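Local structure of Bd3459 (Bdellovibrio bacteriovorus, 5CEC) at residues S126-R130 against M131-K135; S172-R175 against A176-S180; M236-P239 against L240-L244. The protein acts as a predatory endopeptidase of the S13 peptidase family, probably cleaving peptidoglycan cross-links of prey, and is bound by the ankyrin-repeat immunity protein Bd3460. The protein carries 1 engineered substitution. All coordinates share one frame; numbering follows the deposited sequence.

Interaction 1 (S126-R130 against M131-K135); sequences SELNR and MKITK
Leu128 O and Asn129 O take the backbone N-H groups of the two residues that turn the chain out of the helix: Ile133 N lies 2.8 Å from Leu128 O, and Lys132 N 2.9 Å from Asn129 O. Before them, Met131 N still makes a helical bond to Glu127 O, at 3.0 Å.

A side-chain amide adds a further polar tie. Asn129 ND2 donates to Ile133 O over 3.1 Å, with the acceptor only 10° out of the amide plane; the same nitrogen also bonds Lys210 O, so two carbonyls fix the rotation of the amide.

The apolar part is a meeting of branch ends, Leu128 CD2 with Ile133 CD1 at 3.9 Å, the two buried chains running aslant. Leu94 and Ile106 border Leu128, while Val96 and Tyr104 border Ile133.

Charge is paired within the last helical turn. Arg130, bent at chi3 (63°), presents its guanidinium side-on to Glu127, with NH2 2.7 Å from OE1 and NE 2.9 Å from OE2.

The 6→1 and 5→2 backbone bonds, with Lys132 at positive phi (65°) as C-prime residue, define a Schellman motif ending helix 118-130 ahead of strand 135-141.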
loop_
_atom_site.group_PDB
_atom_site.type_symbol
_atom_site.label_atom_id
_atom_site.label_comp_id
_atom_site.label_asym_id
_atom_site.label_seq_id
_atom_site.Cartn_x
_atom_site.Cartn_y
_atom_site.Cartn_z
ATOM N N SER A 126 -8.146 -2.355 -26.509
ATOM C CA SER A 126 -8.351 -1.052 -27.160
ATOM C C SER A 126 -7.365 -0.857 -28.341
ATOM O O SER A 126 -7.753 -0.444 -29.440
ATOM C CB SER A 126 -8.171 0.075 -26.143
ATOM O OG SER A 126 -8.169 1.329 -26.776
ATOM N N GLU A 127 -6.107 -1.189 -28.113
ATOM C CA GLU A 127 -5.093 -1.064 -29.158
ATOM C C GLU A 127 -5.323 -2.012 -30.317
ATOM O O GLU A 127 -5.152 -1.606 -31.466
ATOM C CB GLU A 127 -3.699 -1.300 -28.574
ATOM C CG GLU A 127 -3.203 -0.091 -27.790
ATOM C CD GLU A 127 -3.023 1.095 -28.705
ATOM O OE1 GLU A 127 -2.022 1.098 -29.435
ATOM O OE2 GLU A 127 -3.929 1.966 -28.805
ATOM N N LEU A 128 -5.672 -3.268 -30.038
ATOM C CA LEU A 128 -6.003 -4.203 -31.117
ATOM C C LEU A 128 -7.129 -3.620 -31.957
ATOM O O LEU A 128 -7.032 -3.588 -33.198
ATOM C CB LEU A 128 -6.364 -5.591 -30.565
ATOM C CG LEU A 128 -5.188 -6.350 -29.925
ATOM C CD1 LEU A 128 -5.710 -7.552 -29.155
ATOM C CD2 LEU A 128 -4.147 -6.790 -30.917
ATOM N N ASN A 129 -8.180 -3.141 -31.287
ATOM C CA ASN A 129 -9.289 -2.522 -32.013
ATOM C C ASN A 129 -8.865 -1.298 -32.836
ATOM O O ASN A 129 -9.324 -1.119 -33.964
ATOM C CB ASN A 129 -10.430 -2.136 -31.070
ATOM C CG ASN A 129 -11.234 -3.319 -30.540
ATOM O OD1 ASN A 129 -12.191 -3.082 -29.807
ATOM N ND2 ASN A 129 -10.890 -4.549 -30.888
ATOM N N ARG A 130 -7.981 -0.475 -32.266
ATOM C CA ARG A 130 -7.444 0.676 -33.004
ATOM C C ARG A 130 -6.756 0.239 -34.299
ATOM O O ARG A 130 -6.838 0.949 -35.300
ATOM C CB ARG A 130 -6.479 1.476 -32.125
ATOM C CG ARG A 130 -6.053 2.802 -32.738
ATOM C CD ARG A 130 -5.224 3.656 -31.806
ATOM N NE ARG A 130 -3.951 3.008 -31.468
ATOM C CZ ARG A 130 -2.818 3.068 -32.175
ATOM N NH1 ARG A 130 -2.737 3.757 -33.329
ATOM N NH2 ARG A 130 -1.742 2.420 -31.728
ATOM N N MET A 131 -6.109 -0.937 -34.256
ATOM C CA MET A 131 -5.454 -1.551 -35.408
ATOM C C MET A 131 -6.386 -2.347 -36.319
ATOM O O MET A 131 -5.916 -2.996 -37.245
ATOM C CB MET A 131 -4.356 -2.508 -34.936
ATOM C CG MET A 131 -3.311 -1.871 -34.086
ATOM S SD MET A 131 -1.855 -2.867 -34.282
ATOM C CE MET A 131 -1.260 -2.145 -35.812
ATOM N N LYS A 132 -7.689 -2.298 -36.072
ATOM C CA LYS A 132 -8.692 -3.075 -36.838
ATOM C C LYS A 132 -8.529 -4.599 -36.632
ATOM O O LYS A 132 -8.862 -5.397 -37.517
ATOM C CB LYS A 132 -8.752 -2.644 -38.326
ATOM C CG LYS A 132 -9.149 -1.188 -38.465
ATOM C CD LYS A 132 -10.532 -0.880 -37.886
ATOM C CE LYS A 132 -11.011 0.535 -38.188
ATOM N NZ LYS A 132 -10.094 1.567 -37.635
ATOM N N ILE A 133 -8.029 -4.990 -35.453
ATOM C CA ILE A 133 -7.999 -6.381 -35.051
ATOM C C ILE A 133 -9.160 -6.584 -34.091
ATOM O O ILE A 133 -9.159 -6.048 -32.985
ATOM C CB ILE A 133 -6.656 -6.762 -34.416
ATOM C CG1 ILE A 133 -5.521 -6.501 -35.397
ATOM C CG2 ILE A 133 -6.701 -8.229 -34.015
ATOM C CD1 ILE A 133 -4.134 -6.685 -34.830
ATOM N N THR A 134 -10.168 -7.315 -34.538
ATOM C CA THR A 134 -11.356 -7.602 -33.734
ATOM C C THR A 134 -11.609 -9.088 -33.536
ATOM O O THR A 134 -12.383 -9.466 -32.643
ATOM C CB THR A 134 -12.631 -7.013 -34.377
ATOM O OG1 THR A 134 -12.778 -7.533 -35.701
ATOM C CG2 THR A 134 -12.550 -5.523 -34.435
ATOM N N LYS A 135 -11.025 -9.909 -34.407
ATOM C CA LYS A 135 -11.182 -11.352 -34.361
ATOM C C LYS A 135 -9.814 -11.970 -34.420
ATOM O O LYS A 135 -9.058 -11.701 -35.351
ATOM C CB LYS A 135 -12.020 -11.824 -35.551
ATOM C CG LYS A 135 -13.491 -11.477 -35.416
ATOM C CD LYS A 135 -14.253 -11.634 -36.735
ATOM C CE LYS A 135 -15.551 -10.815 -36.749
ATOM N NZ LYS A 135 -15.328 -9.331 -36.747
#

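Interaction 2 (S172-R175 against A176-S180); sequences SIVR and ATLTS
Leu178 lies alongside Val174, one helical turn on, and the two side chains point the same way: Leu178 CD1 comes within 4.1 Å of Val174 CG1. The leucine also leans back over the carbonyl below it, its CG 3.4 Å from Val174 O, the atom that accepts Leu178 N at 2.8 Å. Both residues are buried. Phe141 meets both of them, Phe145 adds to the cover of Val174, and Leu139, Leu147 and Ile216 also touch Leu178.

A second kind of contact is hydroxyl to backbone. Arg175 O receives two donors from one residue, Thr179 N and Thr179 OG1, each at 2.9 Å, and they arrive from opposite faces of the carbonyl plane. The threonine can do this because OG1 stands beside its own backbone N (chi1 -60°), which turns the hydroxyl back down the helix; the donor sits 37° out of the carbonyl plane rather than on a lone pair. Thr177 adopts the same rotamer, which places Thr177 OG1 3.0 Å from Ile173 O.

All of this belongs to helix 167-182, an amphipathic helix laid against the mixed sheet by way of strands 135-141 and 212-218. Ala176, Thr177 and Leu178 each bond back four residues through their backbone N, as in Thr177 N to Ile173 O (2.9 Å) and Ala176 N to Ser172 O (3.0 Å); the helix then widens into a pi-type turn at 178-180.

On the solvent-facing side, Ser172, Ile173 and Ala176 are exposed. Arg175 reaches away from the turn with its chain extended from CG to NE, and NE donates to Ile216 O of strand 212-218, joining the helix to an outermost strand of the sheet by a polar bond as well as by apolar packing.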
loop_
_atom_site.group_PDB
_atom_site.type_symbol
_atom_site.label_atom_id
_atom_site.label_comp_id
_atom_site.label_asym_id
_atom_site.label_seq_id
_atom_site.Cartn_x
_atom_site.Cartn_y
_atom_site.Cartn_z
ATOM N N SER A 172 -1.604 -23.202 -17.664
ATOM C CA SER A 172 -3.004 -23.632 -17.534
ATOM C C SER A 172 -3.841 -22.474 -17.020
ATOM O O SER A 172 -4.931 -22.184 -17.521
ATOM C CB SER A 172 -3.110 -24.823 -16.554
ATOM O OG SER A 172 -4.462 -25.161 -16.274
ATOM N N ILE A 173 -3.294 -21.788 -16.030
ATOM C CA ILE A 173 -4.011 -20.684 -15.389
ATOM C C ILE A 173 -4.052 -19.450 -16.301
ATOM O O ILE A 173 -5.089 -18.814 -16.406
ATOM C CB ILE A 173 -3.410 -20.363 -14.015
ATOM C CG1 ILE A 173 -3.507 -21.610 -13.132
ATOM C CG2 ILE A 173 -4.127 -19.176 -13.369
ATOM C CD1 ILE A 173 -4.899 -21.999 -12.701
ATOM N N VAL A 174 -2.965 -19.145 -17.011
ATOM C CA VAL A 174 -2.978 -18.024 -17.971
ATOM C C VAL A 174 -3.989 -18.304 -19.072
ATOM O O VAL A 174 -4.745 -17.409 -19.440
ATOM C CB VAL A 174 -1.576 -17.753 -18.531
ATOM C CG1 VAL A 174 -1.619 -16.723 -19.636
ATOM C CG2 VAL A 174 -0.680 -17.251 -17.403
ATOM N N ARG A 175 -4.022 -19.536 -19.575
ATOM C CA ARG A 175 -4.984 -19.896 -20.602
ATOM C C ARG A 175 -6.409 -19.688 -20.109
ATOM O O ARG A 175 -7.231 -19.132 -20.835
ATOM C CB ARG A 175 -4.783 -21.322 -21.110
ATOM C CG ARG A 175 -5.819 -21.775 -22.131
ATOM C CD ARG A 175 -5.446 -23.116 -22.728
ATOM N NE ARG A 175 -6.477 -23.614 -23.633
ATOM C CZ ARG A 175 -7.570 -24.291 -23.292
ATOM N NH1 ARG A 175 -7.825 -24.617 -22.027
ATOM N NH2 ARG A 175 -8.417 -24.663 -24.242
ATOM N N ALA A 176 -6.676 -20.131 -18.885
ATOM C CA ALA A 176 -7.976 -19.947 -18.302
ATOM C C ALA A 176 -8.358 -18.484 -18.134
ATOM O O ALA A 176 -9.494 -18.127 -18.383
ATOM C CB ALA A 176 -8.097 -20.680 -16.978
ATOM N N THR A 177 -7.414 -17.649 -17.711
ATOM C CA THR A 177 -7.681 -16.232 -17.563
ATOM C C THR A 177 -7.889 -15.561 -18.932
ATOM O O THR A 177 -8.764 -14.708 -19.079
ATOM C CB THR A 177 -6.516 -15.550 -16.810
ATOM O OG1 THR A 177 -6.338 -16.204 -15.553
ATOM C CG2 THR A 177 -6.767 -14.057 -16.600
ATOM N N LEU A 178 -7.098 -15.960 -19.929
ATOM C CA LEU A 178 -7.309 -15.470 -21.283
ATOM C C LEU A 178 -8.703 -15.833 -21.777
ATOM O O LEU A 178 -9.386 -15.006 -22.342
ATOM C CB LEU A 178 -6.246 -15.989 -22.234
ATOM C CG LEU A 178 -4.867 -15.307 -22.168
ATOM C CD1 LEU A 178 -3.850 -16.106 -22.968
ATOM C CD2 LEU A 178 -4.950 -13.865 -22.657
ATOM N N THR A 179 -9.144 -17.055 -21.496
ATOM C CA THR A 179 -10.417 -17.539 -21.977
ATOM C C THR A 179 -11.572 -16.858 -21.251
ATOM O O THR A 179 -12.543 -16.448 -21.888
ATOM C CB THR A 179 -10.505 -19.053 -21.796
ATOM O OG1 THR A 179 -9.458 -19.705 -22.529
ATOM C CG2 THR A 179 -11.864 -19.647 -22.216
ATOM N N SER A 180 -11.472 -16.702 -19.934
ATOM C CA SER A 180 -12.631 -16.263 -19.158
ATOM C C SER A 180 -12.678 -14.765 -18.922
ATOM O O SER A 180 -13.729 -14.237 -18.607
ATOM C CB SER A 180 -12.689 -17.022 -17.837
ATOM O OG SER A 180 -12.934 -18.394 -18.091
#

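Interaction 3 (M236-P239 against L240-L244); sequences MSAP and LKTIL
Pro239 O faces two backbone N-H groups of the first helical turn. Ile243 N, 3.3 Å away, is the straighter donor, with an N-H...O angle of 163°; Thr242 N is nearer to Pro239 O at 2.9 Å, but its poor angle makes that bond weak.

Thr242 straddles the two residues before the helix. With chi1 at -56°, Thr242 OG1 stands beside the backbone N and reaches the proline ring, 3.7 Å from Pro239 CG, while the methyl branch CG2 rests on Ala238 CB at 3.8 Å. Lys241 covers the ring from another direction: its CG occupies the position between backbone N and carbonyl carbon (chi1 63°), and the straight chain beyond brings CE to 3.8 Å from Pro239 CG on the way to a bond between NZ and Tyr326 OH. Ile243 CD1 abuts the loop end, 3.9 Å from Ser237 OG. Ser237 OG donates to Ala238 O over 2.7 Å and is also bonded to Phe90 N, so a buried polar group beside an aliphatic tip is satisfied.

Pro239 holds the N-cap position of helix 240-250 yet has no side-chain acceptor to offer. Lys241 bonds through its backbone to Pro86, which can only accept, and Leu240 pairs with Tyr88, consistent with the loop before strand 91-98, rather than a capping side chain, serving the first turn.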
loop_
_atom_site.group_PDB
_atom_site.type_symbol
_atom_site.label_atom_id
_atom_site.label_comp_id
_atom_site.label_asym_id
_atom_site.label_seq_id
_atom_site.Cartn_x
_atom_site.Cartn_y
_atom_site.Cartn_z
ATOM N N MET A 236 4.693 -1.771 -24.893
ATOM C CA MET A 236 5.584 -1.481 -23.780
ATOM C C MET A 236 4.792 -1.125 -22.536
ATOM O O MET A 236 3.813 -0.386 -22.595
ATOM C CB MET A 236 6.519 -0.343 -24.099
ATOM C CG MET A 236 7.405 -0.613 -25.283
ATOM S SD MET A 236 8.876 0.409 -25.290
ATOM C CE MET A 236 8.143 1.996 -25.661
ATOM N N SER A 237 5.218 -1.654 -21.395
ATOM C CA SER A 237 4.683 -1.187 -20.127
ATOM C C SER A 237 5.022 0.268 -19.894
ATOM O O SER A 237 5.918 0.830 -20.546
ATOM C CB SER A 237 5.224 -2.002 -18.953
ATOM O OG SER A 237 6.584 -1.701 -18.694
ATOM N N ALA A 238 4.346 0.875 -18.930
ATOM C CA ALA A 238 4.820 2.091 -18.263
ATOM C C ALA A 238 6.251 1.836 -17.760
ATOM O O ALA A 238 6.645 0.681 -17.510
ATOM C CB ALA A 238 3.876 2.473 -17.103
ATOM N N PRO A 239 7.012 2.912 -17.576
ATOM C CA PRO A 239 8.371 2.687 -17.078
ATOM C C PRO A 239 8.361 2.054 -15.690
ATOM O O PRO A 239 7.406 2.208 -14.909
ATOM C CB PRO A 239 8.994 4.072 -17.052
ATOM C CG PRO A 239 7.890 5.050 -17.208
ATOM C CD PRO A 239 6.718 4.338 -17.815
ATOM N N LEU A 240 9.465 1.388 -15.369
ATOM C CA LEU A 240 9.591 0.717 -14.086
ATOM C C LEU A 240 9.290 1.625 -12.896
ATOM O O LEU A 240 8.630 1.189 -11.954
ATOM C CB LEU A 240 10.986 0.099 -13.940
ATOM C CG LEU A 240 11.246 -0.635 -12.633
ATOM C CD1 LEU A 240 10.399 -1.880 -12.493
ATOM C CD2 LEU A 240 12.722 -0.932 -12.467
ATOM N N LYS A 241 9.727 2.880 -12.953
ATOM C CA LYS A 241 9.453 3.801 -11.848
ATOM C C LYS A 241 7.940 3.865 -11.542
ATOM O O LYS A 241 7.558 3.986 -10.392
ATOM C CB LYS A 241 10.039 5.200 -12.118
ATOM C CG LYS A 241 9.429 5.903 -13.324
ATOM C CD LYS A 241 10.004 7.250 -13.695
ATOM C CE LYS A 241 9.243 7.769 -14.898
ATOM N NZ LYS A 241 9.510 9.185 -15.226
ATOM N N THR A 242 7.119 3.880 -12.595
ATOM C CA THR A 242 5.662 3.935 -12.458
ATOM C C THR A 242 5.110 2.648 -11.814
ATOM O O THR A 242 4.212 2.679 -10.959
ATOM C CB THR A 242 5.008 4.197 -13.811
ATOM O OG1 THR A 242 5.559 5.398 -14.346
ATOM C CG2 THR A 242 3.491 4.257 -13.727
ATOM N N ILE A 243 5.596 1.525 -12.296
ATOM C CA ILE A 243 5.213 0.219 -11.734
ATOM C C ILE A 243 5.561 0.166 -10.242
ATOM O O ILE A 243 4.764 -0.283 -9.398
ATOM C CB ILE A 243 5.880 -0.936 -12.517
ATOM C CG1 ILE A 243 5.339 -0.949 -13.957
ATOM C CG2 ILE A 243 5.663 -2.290 -11.790
ATOM C CD1 ILE A 243 6.126 -1.869 -14.861
ATOM N N LEU A 244 6.765 0.628 -9.924
ATOM C CA LEU A 244 7.222 0.693 -8.529
ATOM C C LEU A 244 6.378 1.645 -7.683
ATOM O O LEU A 244 5.985 1.319 -6.564
ATOM C CB LEU A 244 8.703 1.083 -8.452
ATOM C CG LEU A 244 9.655 0.053 -9.046
ATOM C CD1 LEU A 244 11.021 0.666 -9.231
ATOM C CD2 LEU A 244 9.775 -1.210 -8.221
#

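In the fold
Interactions 1 and 2 both border the same mixed sheet: the loop of interaction 1 feeds strand 135-141, and the helix of interaction 2 packs on that strand and on 212-218. Their centres lie 20 Å apart and their nearest atoms about 9 Å, so the sheet relates them without touch. Interaction 3 follows strand 231-236 of this sheet and opens helix 240-250; its centre is 9 Å from that of the chain, against 29 Å for interaction 1 and 23 Å for interaction 2. That helix packs on helix 72-84 and ends just before Ser251. Ser70 and Lys73 (SxxK), Ser251 (SxN-type) and Lys357 (KTG-type) probably form the active site, as in penicillin-binding relatives.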